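Local coordinates for protein IroE-like serine hydrolase (Shewanella oneidensis, PDB 3GFF) that probably hydrolyses ester bonds as a serine hydrolase of the alpha/beta-hydrolase fold, at residues 197-202 with 222-227. Sequence-based numbering, arbitrary orientation.
Sequences LFMAIA and AFADKL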
loop_
_atom_site.group_PDB
_atom_site.type_symbol
_atom_site.label_atom_id
_atom_site.label_comp_id
_atom_site.label_asym_id
_atom_site.label_seq_id
_atom_site.Cartn_x
_atom_site.Cartn_y
_atom_site.Cartn_z
ATOM N N LEU A 197 -11.047 6.064 17.077
ATOM C CA LEU A 197 -10.364 4.787 17.091
ATOM C C LEU A 197 -10.761 4.010 15.831
ATOM O O LEU A 197 -11.944 3.926 15.482
ATOM C CB LEU A 197 -10.748 3.948 18.323
ATOM C CG LEU A 197 -10.205 2.501 18.306
ATOM C CD1 LEU A 197 -8.668 2.437 18.445
ATOM C CD2 LEU A 197 -10.874 1.689 19.387
ATOM N N PHE A 198 -9.762 3.487 15.139
ATOM C CA PHE A 198 -9.970 2.584 13.995
ATOM C C PHE A 198 -9.264 1.314 14.357
ATOM O O PHE A 198 -8.091 1.353 14.766
ATOM C CB PHE A 198 -9.391 3.163 12.693
ATOM C CG PHE A 198 -9.349 2.171 11.538
ATOM C CD1 PHE A 198 -10.444 2.002 10.707
ATOM C CD2 PHE A 198 -8.197 1.439 11.285
ATOM C CE1 PHE A 198 -10.415 1.112 9.650
ATOM C CE2 PHE A 198 -8.149 0.555 10.235
ATOM C CZ PHE A 198 -9.274 0.381 9.415
HETATM N N MSE A 199 -9.948 0.181 14.246
HETATM C CA MSE A 199 -9.308 -1.128 14.441
HETATM C C MSE A 199 -9.241 -1.926 13.136
HETATM O O MSE A 199 -10.255 -2.073 12.428
HETATM C CB MSE A 199 -10.067 -1.980 15.476
HETATM C CG MSE A 199 -9.973 -1.476 16.884
HETATM SE SE MSE A 199 -11.087 -2.473 18.095
HETATM C CE MSE A 199 -10.299 -4.263 17.844
ATOM N N ALA A 200 -8.058 -2.456 12.819
ATOM C CA ALA A 200 -7.900 -3.375 11.681
ATOM C C ALA A 200 -7.833 -4.720 12.367
ATOM O O ALA A 200 -7.149 -4.845 13.391
ATOM C CB ALA A 200 -6.594 -3.122 10.880
ATOM N N ILE A 201 -8.529 -5.711 11.823
ATOM C CA ILE A 201 -8.563 -7.037 12.407
ATOM C C ILE A 201 -8.247 -8.051 11.313
ATOM O O ILE A 201 -9.034 -8.206 10.372
ATOM C CB ILE A 201 -9.951 -7.368 13.057
ATOM C CG1 ILE A 201 -10.349 -6.283 14.051
ATOM C CG2 ILE A 201 -9.907 -8.762 13.742
ATOM C CD1 ILE A 201 -11.798 -6.387 14.628
ATOM N N ALA A 202 -7.096 -8.729 11.440
ATOM C CA ALA A 202 -6.656 -9.708 10.455
ATOM C C ALA A 202 -7.162 -11.127 10.792
ATOM O O ALA A 202 -7.915 -11.307 11.735
ATOM C CB ALA A 202 -5.118 -9.680 10.317
ATOM N N ALA A 222 -14.443 -9.583 19.241
ATOM C CA ALA A 222 -15.348 -9.429 20.353
ATOM C C ALA A 222 -15.257 -8.050 20.983
ATOM O O ALA A 222 -16.271 -7.528 21.487
ATOM C CB ALA A 222 -15.087 -10.535 21.431
ATOM N N PHE A 223 -14.061 -7.463 20.972
ATOM C CA PHE A 223 -13.865 -6.131 21.574
ATOM C C PHE A 223 -14.482 -5.065 20.665
ATOM O O PHE A 223 -15.118 -4.120 21.161
ATOM C CB PHE A 223 -12.376 -5.881 21.897
ATOM C CG PHE A 223 -12.110 -4.589 22.589
ATOM C CD1 PHE A 223 -12.545 -4.381 23.897
ATOM C CD2 PHE A 223 -11.405 -3.585 21.963
ATOM C CE1 PHE A 223 -12.328 -3.175 24.535
ATOM C CE2 PHE A 223 -11.177 -2.380 22.611
ATOM C CZ PHE A 223 -11.630 -2.188 23.901
ATOM N N ALA A 224 -14.308 -5.245 19.354
ATOM C CA ALA A 224 -14.900 -4.382 18.323
ATOM C C ALA A 224 -16.431 -4.447 18.424
ATOM O O ALA A 224 -17.098 -3.399 18.427
ATOM C CB ALA A 224 -14.436 -4.825 16.878
ATOM N N ASP A 225 -16.971 -5.679 18.506
ATOM C CA ASP A 225 -18.418 -5.898 18.689
ATOM C C ASP A 225 -18.884 -5.200 19.953
ATOM O O ASP A 225 -19.937 -4.582 19.952
ATOM C CB ASP A 225 -18.790 -7.386 18.749
ATOM C CG ASP A 225 -18.833 -8.051 17.368
ATOM O OD1 ASP A 225 -18.607 -7.341 16.349
ATOM O OD2 ASP A 225 -19.095 -9.292 17.294
ATOM N N LYS A 226 -18.078 -5.260 21.017
ATOM C CA LYS A 226 -18.432 -4.590 22.270
ATOM C C LYS A 226 -18.434 -3.080 22.097
ATOM O O LYS A 226 -19.372 -2.416 22.543
ATOM C CB LYS A 226 -17.542 -5.023 23.439
ATOM C CG LYS A 226 -17.875 -4.346 24.763
ATOM C CD LYS A 226 -17.034 -4.877 25.911
ATOM C CE LYS A 226 -17.646 -6.070 26.536
ATOM N NZ LYS A 226 -18.829 -5.634 27.351
ATOM N N LEU A 227 -17.420 -2.537 21.433
ATOM C CA LEU A 227 -17.370 -1.095 21.172
ATOM C C LEU A 227 -18.582 -0.628 20.320
ATOM O O LEU A 227 -19.156 0.440 20.549
ATOM C CB LEU A 227 -16.062 -0.708 20.484
ATOM C CG LEU A 227 -14.799 -0.519 21.327
ATOM C CD1 LEU A 227 -13.632 -0.506 20.459
ATOM C CD2 LEU A 227 -14.847 0.773 22.130
#
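The selenium of selenomethionine Met-199 reaches from the strand to three helix residues, Phe-223, Ala-224 and Leu-227. Straight through chi2 (174°), the chain carries SE to the helix, and the bend at chi3 turns CE along it rather than straight on. SE lies 4.0 Å from Phe-223 CD2 and meets that ring obliquely, a Met-aromatic contact 5.3 Å from SE to the ring centroid. With Phe-223 CG anti to the backbone N (chi1 -176°), the ring comes nearer the strand than the start of its side chain does. Leu-227 CG lies over one face of this ring, 4.3 Å above its plane and toward the rim. Leu-227 CD1 sits 4.0 Å from the same SE and 3.7 Å from Leu-197 CD2, the two leucine side chains crossing at about a right angle. At the other end, Ile-201 extends CD1 to within 3.8 Å of Ala-224 CB. Ala-224 has only a methyl here, consistent with its CA lying 7.5 Å from Met-199 CA. Phe-237 and Val-187 extend this buried apolar layer. Roughly antiparallel to the strand (148°), helix 215-230 links adjacent parallel strands 195-201 and 235-241 in a beta-alpha-beta crossover of the alpha/beta-hydrolase fold, with Ile-201 beside the putative Ser-His-Asp triad.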